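Long-range contact in succinate dehydrogenase subunit B (Mycolicibacterium smegmatis MC2 51, PDB 6LUM), which probably carries electrons through its three iron-sulfur clusters, from the succinate-oxidising subunit A towards the membrane part of the complex: residues Gln160-Cys174 / Ile199-Asp211. Residues are numbered along the deposited sequence; the frame is centred on the assembly and turned at random.
Sequences QSPTDRARYDDTTKC and IVNAHRFIFDSRD. With SF4 (iron/sulfur cluster), chain B.
The Tyr168 ring lies with one face over the Asp208 carboxylate, whose CG is 3.8 Å above the ring plane; the two planes are 50° apart. Arg165 O sits over the opposite face. Tyr168 CE2, on the ring's rim, lies over one face of the Arg204 guanidinium, 4.1 Å from NH2, while Arg204 NH1 forms a salt bridge with Asp208 OD2 and NH2 bonds to Gly101 O of subunit A. An alanine here in place of Tyr168 would probably open a gap between Arg165 O and the Asp208 carboxylate, leaving the Arg204 guanidinium without its neighbour on that face. In this 4Fe-4S dicluster domain, the loop leading to Cys174 runs along helix 196-206, and Cys174 SG binds an iron of the SF4 cluster (2.6 Å to FE4). Asn201 ND2 donates a nearly straight hydrogen bond to that sulfur (3.2 Å, 163°), which lies near the Asn201 amide plane, and also bonds Ala197 O. Thr171 OG1, set between backbone N and carbonyl carbon (chi1 42°), thereby accepts from His203 ND1 at the imidazole edge (3.2 Å) and donates to Tyr168 O. Arg167 brings one guanidinium face against Phe207, CZ 3.7 Å from CD2, and NH2 reaches Arg24 O of subunit D.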
loop_
_atom_site.group_PDB
_atom_site.type_symbol
_atom_site.label_atom_id
_atom_site.label_comp_id
_atom_site.label_asym_id
_atom_site.label_seq_id
_atom_site.Cartn_x
_atom_site.Cartn_y
_atom_site.Cartn_z
ATOM N N GLN J 160 0.504 25.107 13.042
ATOM C CA GLN J 160 -0.942 24.961 12.941
ATOM C C GLN J 160 -1.589 26.162 13.611
ATOM O O GLN J 160 -1.164 26.571 14.691
ATOM C CB GLN J 160 -1.400 23.662 13.594
ATOM C CG GLN J 160 -2.876 23.547 13.812
ATOM C CD GLN J 160 -3.293 22.128 14.034
ATOM O OE1 GLN J 160 -3.032 21.265 13.211
ATOM N NE2 GLN J 160 -3.932 21.871 15.156
ATOM N N SER J 161 -2.593 26.727 12.971
ATOM C CA SER J 161 -3.203 27.952 13.447
ATOM C C SER J 161 -4.071 27.692 14.669
ATOM O O SER J 161 -4.585 26.590 14.854
ATOM C CB SER J 161 -4.055 28.561 12.346
ATOM O OG SER J 161 -3.270 28.821 11.204
ATOM N N PRO J 162 -4.265 28.700 15.520
ATOM C CA PRO J 162 -5.264 28.576 16.585
ATOM C C PRO J 162 -6.687 28.513 16.072
ATOM O O PRO J 162 -7.609 28.327 16.873
ATOM C CB PRO J 162 -5.035 29.837 17.423
ATOM C CG PRO J 162 -4.354 30.768 16.523
ATOM C CD PRO J 162 -3.493 29.940 15.644
ATOM N N THR J 163 -6.893 28.673 14.768
ATOM C CA THR J 163 -8.189 28.484 14.133
ATOM C C THR J 163 -8.382 27.071 13.619
ATOM O O THR J 163 -9.467 26.509 13.770
ATOM C CB THR J 163 -8.349 29.457 12.964
ATOM O OG1 THR J 163 -8.180 30.798 13.433
ATOM C CG2 THR J 163 -9.720 29.321 12.348
ATOM N N ASP J 164 -7.344 26.492 13.017
ATOM C CA ASP J 164 -7.388 25.093 12.621
ATOM C C ASP J 164 -7.310 24.175 13.823
ATOM O O ASP J 164 -7.707 23.010 13.736
ATOM C CB ASP J 164 -6.238 24.778 11.675
ATOM C CG ASP J 164 -6.135 25.754 10.539
ATOM O OD1 ASP J 164 -7.163 26.029 9.893
ATOM O OD2 ASP J 164 -5.021 26.249 10.290
ATOM N N ARG J 165 -6.773 24.664 14.939
ATOM C CA ARG J 165 -6.678 23.839 16.132
ATOM C C ARG J 165 -8.034 23.690 16.803
ATOM O O ARG J 165 -8.391 22.600 17.256
ATOM C CB ARG J 165 -5.652 24.433 17.093
ATOM C CG ARG J 165 -5.855 24.064 18.543
ATOM C CD ARG J 165 -5.374 22.664 18.831
ATOM N NE ARG J 165 -5.639 22.280 20.211
ATOM C CZ ARG J 165 -6.534 21.371 20.575
ATOM N NH1 ARG J 165 -7.254 20.752 19.658
ATOM N NH2 ARG J 165 -6.709 21.082 21.855
ATOM N N ALA J 166 -8.812 24.761 16.855
ATOM C CA ALA J 166 -10.096 24.745 17.537
ATOM C C ALA J 166 -11.187 24.062 16.736
ATOM O O ALA J 166 -12.360 24.172 17.097
ATOM C CB ALA J 166 -10.527 26.169 17.876
ATOM N N ARG J 167 -10.837 23.362 15.666
ATOM C CA ARG J 167 -11.827 22.694 14.837
ATOM C C ARG J 167 -12.040 21.251 15.267
ATOM O O ARG J 167 -13.179 20.824 15.462
ATOM C CB ARG J 167 -11.402 22.751 13.373
ATOM C CG ARG J 167 -12.526 22.600 12.392
ATOM C CD ARG J 167 -11.991 21.980 11.132
ATOM N NE ARG J 167 -12.741 22.345 9.937
ATOM C CZ ARG J 167 -12.365 22.015 8.707
ATOM N NH1 ARG J 167 -11.252 21.319 8.518
ATOM N NH2 ARG J 167 -13.092 22.382 7.666
ATOM N N TYR J 168 -10.965 20.489 15.417
ATOM C CA TYR J 168 -11.065 19.120 15.895
ATOM C C TYR J 168 -11.079 19.035 17.404
ATOM O O TYR J 168 -10.939 17.943 17.948
ATOM C CB TYR J 168 -9.927 18.269 15.343
ATOM C CG TYR J 168 -8.542 18.717 15.727
ATOM C CD1 TYR J 168 -7.845 19.610 14.945
ATOM C CD2 TYR J 168 -7.923 18.219 16.852
ATOM C CE1 TYR J 168 -6.591 20.003 15.282
ATOM C CE2 TYR J 168 -6.669 18.611 17.194
ATOM C CZ TYR J 168 -6.004 19.500 16.405
ATOM O OH TYR J 168 -4.735 19.900 16.743
ATOM N N ASP J 169 -11.231 20.156 18.089
ATOM C CA ASP J 169 -11.505 20.131 19.508
ATOM C C ASP J 169 -12.837 19.427 19.758
ATOM O O ASP J 169 -13.608 19.154 18.839
ATOM C CB ASP J 169 -11.538 21.552 20.048
ATOM C CG ASP J 169 -11.520 21.607 21.540
ATOM O OD1 ASP J 169 -10.492 22.022 22.107
ATOM O OD2 ASP J 169 -12.541 21.242 22.152
ATOM N N ASP J 170 -13.082 19.101 21.023
ATOM C CA ASP J 170 -14.331 18.498 21.481
ATOM C C ASP J 170 -14.446 17.039 21.066
ATOM O O ASP J 170 -15.307 16.320 21.566
ATOM C CB ASP J 170 -15.532 19.306 20.979
ATOM C CG ASP J 170 -16.851 18.623 21.238
ATOM O OD1 ASP J 170 -17.388 18.742 22.356
ATOM O OD2 ASP J 170 -17.354 17.968 20.312
ATOM N N THR J 171 -13.554 16.566 20.212
ATOM C CA THR J 171 -13.402 15.142 19.983
ATOM C C THR J 171 -12.077 14.639 20.509
ATOM O O THR J 171 -11.789 13.447 20.399
ATOM C CB THR J 171 -13.529 14.805 18.502
ATOM O OG1 THR J 171 -12.823 15.775 17.734
ATOM C CG2 THR J 171 -14.967 14.806 18.089
ATOM N N THR J 172 -11.260 15.522 21.062
ATOM C CA THR J 172 -10.043 15.146 21.751
ATOM C C THR J 172 -10.291 14.811 23.207
ATOM O O THR J 172 -9.334 14.582 23.948
ATOM C CB THR J 172 -9.012 16.264 21.643
ATOM O OG1 THR J 172 -9.600 17.498 22.054
ATOM C CG2 THR J 172 -8.532 16.393 20.229
ATOM N N LYS J 173 -11.547 14.764 23.631
ATOM C CA LYS J 173 -11.910 14.481 25.006
ATOM C C LYS J 173 -12.288 13.028 25.239
ATOM O O LYS J 173 -12.680 12.683 26.348
ATOM C CB LYS J 173 -13.077 15.361 25.425
ATOM C CG LYS J 173 -12.910 16.806 25.138
ATOM C CD LYS J 173 -14.227 17.497 25.323
ATOM C CE LYS J 173 -14.731 17.275 26.720
ATOM N NZ LYS J 173 -16.004 17.989 26.977
ATOM N N CYS J 174 -12.190 12.177 24.232
ATOM C CA CYS J 174 -12.686 10.814 24.339
ATOM C C CYS J 174 -11.762 9.981 25.212
ATOM O O CYS J 174 -10.586 9.813 24.891
ATOM C CB CYS J 174 -12.814 10.215 22.944
ATOM S SG CYS J 174 -13.035 8.455 22.830
ATOM N N ILE J 199 -15.986 6.530 15.156
ATOM C CA ILE J 199 -16.225 7.679 14.292
ATOM C C ILE J 199 -15.784 8.977 14.955
ATOM O O ILE J 199 -15.324 9.894 14.277
ATOM C CB ILE J 199 -17.697 7.709 13.863
ATOM C CG1 ILE J 199 -17.991 6.489 12.996
ATOM C CG2 ILE J 199 -17.993 8.967 13.110
ATOM C CD1 ILE J 199 -19.427 6.158 12.876
ATOM N N VAL J 200 -15.880 9.081 16.277
ATOM C CA VAL J 200 -15.375 10.264 16.972
ATOM C C VAL J 200 -13.860 10.355 16.846
ATOM O O VAL J 200 -13.300 11.407 16.505
ATOM C CB VAL J 200 -15.807 10.239 18.446
ATOM C CG1 VAL J 200 -14.912 11.106 19.260
ATOM C CG2 VAL J 200 -17.197 10.712 18.573
ATOM N N ASN J 201 -13.171 9.257 17.126
ATOM C CA ASN J 201 -11.722 9.275 17.059
ATOM C C ASN J 201 -11.195 9.316 15.637
ATOM O O ASN J 201 -9.996 9.518 15.453
ATOM C CB ASN J 201 -11.168 8.068 17.795
ATOM C CG ASN J 201 -11.322 8.195 19.278
ATOM O OD1 ASN J 201 -10.513 8.830 19.940
ATOM N ND2 ASN J 201 -12.376 7.613 19.811
ATOM N N ALA J 202 -12.041 9.108 14.635
ATOM C CA ALA J 202 -11.653 9.378 13.258
ATOM C C ALA J 202 -11.959 10.804 12.838
ATOM O O ALA J 202 -11.224 11.364 12.032
ATOM C CB ALA J 202 -12.353 8.413 12.308
ATOM N N HIS J 203 -13.050 11.385 13.333
ATOM C CA HIS J 203 -13.303 12.807 13.147
ATOM C C HIS J 203 -12.134 13.629 13.649
ATOM O O HIS J 203 -11.713 14.597 13.003
ATOM C CB HIS J 203 -14.593 13.173 13.878
ATOM C CG HIS J 203 -14.889 14.637 13.938
ATOM N ND1 HIS J 203 -14.319 15.474 14.866
ATOM C CD2 HIS J 203 -15.752 15.398 13.230
ATOM C CE1 HIS J 203 -14.791 16.695 14.705
ATOM N NE2 HIS J 203 -15.664 16.675 13.720
ATOM N N ARG J 204 -11.576 13.231 14.791
ATOM C CA ARG J 204 -10.441 13.943 15.370
ATOM C C ARG J 204 -9.289 14.076 14.381
ATOM O O ARG J 204 -8.601 15.098 14.354
ATOM C CB ARG J 204 -9.978 13.220 16.635
ATOM C CG ARG J 204 -8.943 13.955 17.446
ATOM C CD ARG J 204 -7.554 13.603 16.982
ATOM N NE ARG J 204 -6.522 14.334 17.690
ATOM C CZ ARG J 204 -5.312 14.540 17.197
ATOM N NH1 ARG J 204 -5.014 14.111 15.993
ATOM N NH2 ARG J 204 -4.416 15.212 17.887
ATOM N N PHE J 205 -9.050 13.049 13.571
ATOM C CA PHE J 205 -7.922 13.035 12.649
ATOM C C PHE J 205 -8.284 13.498 11.252
ATOM O O PHE J 205 -7.409 13.942 10.509
ATOM C CB PHE J 205 -7.337 11.632 12.541
ATOM C CG PHE J 205 -6.559 11.223 13.729
ATOM C CD1 PHE J 205 -5.297 11.718 13.940
ATOM C CD2 PHE J 205 -7.086 10.346 14.639
ATOM C CE1 PHE J 205 -4.584 11.344 15.034
ATOM C CE2 PHE J 205 -6.378 9.984 15.736
ATOM C CZ PHE J 205 -5.126 10.481 15.930
ATOM N N ILE J 206 -9.544 13.367 10.863
ATOM C CA ILE J 206 -9.967 13.867 9.567
ATOM C C ILE J 206 -9.974 15.384 9.572
ATOM O O ILE J 206 -9.608 16.021 8.580
ATOM C CB ILE J 206 -11.341 13.283 9.205
ATOM C CG1 ILE J 206 -11.187 11.842 8.742
ATOM C CG2 ILE J 206 -12.002 14.099 8.146
ATOM C CD1 ILE J 206 -12.451 11.071 8.786
ATOM N N PHE J 207 -10.358 15.995 10.689
ATOM C CA PHE J 207 -10.403 17.447 10.752
ATOM C C PHE J 207 -9.167 18.038 11.412
ATOM O O PHE J 207 -9.237 19.105 12.023
ATOM C CB PHE J 207 -11.681 17.894 11.447
ATOM C CG PHE J 207 -12.899 17.688 10.606
ATOM C CD1 PHE J 207 -13.465 16.440 10.477
ATOM C CD2 PHE J 207 -13.448 18.726 9.903
ATOM C CE1 PHE J 207 -14.561 16.247 9.695
ATOM C CE2 PHE J 207 -14.546 18.528 9.122
ATOM C CZ PHE J 207 -15.099 17.291 9.021
ATOM N N ASP J 208 -8.029 17.369 11.270
ATOM C CA ASP J 208 -6.735 17.843 11.743
ATOM C C ASP J 208 -5.923 18.310 10.545
ATOM O O ASP J 208 -5.718 17.545 9.600
ATOM C CB ASP J 208 -5.993 16.737 12.487
ATOM C CG ASP J 208 -4.848 17.256 13.306
ATOM O OD1 ASP J 208 -4.721 18.483 13.428
ATOM O OD2 ASP J 208 -4.073 16.441 13.838
ATOM N N SER J 209 -5.458 19.558 10.589
ATOM C CA SER J 209 -4.770 20.136 9.441
ATOM C C SER J 209 -3.499 19.377 9.101
ATOM O O SER J 209 -3.210 19.134 7.926
ATOM C CB SER J 209 -4.448 21.597 9.708
ATOM O OG SER J 209 -5.589 22.261 10.189
ATOM N N ARG J 210 -2.722 19.002 10.108
ATOM C CA ARG J 210 -1.429 18.373 9.863
ATOM C C ARG J 210 -1.552 16.869 9.684
ATOM O O ARG J 210 -0.849 16.096 10.319
ATOM C CB ARG J 210 -0.467 18.708 10.991
ATOM C CG ARG J 210 -1.098 18.903 12.337
ATOM C CD ARG J 210 -0.016 19.034 13.373
ATOM N NE ARG J 210 -0.526 19.353 14.696
ATOM C CZ ARG J 210 -0.885 18.450 15.600
ATOM N NH1 ARG J 210 -0.799 17.163 15.322
ATOM N NH2 ARG J 210 -1.335 18.838 16.779
ATOM N N ASP J 211 -2.431 16.444 8.790
ATOM C CA ASP J 211 -2.637 15.034 8.513
ATOM C C ASP J 211 -2.683 14.818 7.008
ATOM O O ASP J 211 -3.157 15.670 6.258
ATOM C CB ASP J 211 -3.926 14.526 9.165
ATOM C CG ASP J 211 -3.954 13.024 9.302
ATOM O OD1 ASP J 211 -2.877 12.408 9.334
ATOM O OD2 ASP J 211 -5.056 12.454 9.374
HETATM FE FE1 SF4 B . -18.106 7.238 23.404
HETATM FE FE2 SF4 B . -16.904 7.247 26.157
HETATM FE FE3 SF4 B . -17.845 9.842 24.927
HETATM FE FE4 SF4 B . -15.371 8.463 23.895
HETATM S S1 SF4 B . -16.021 9.151 25.802
HETATM S S2 SF4 B . -17.201 9.138 23.027
HETATM S S3 SF4 B . -16.265 6.562 24.247
HETATM S S4 SF4 B . -18.733 7.938 25.316
#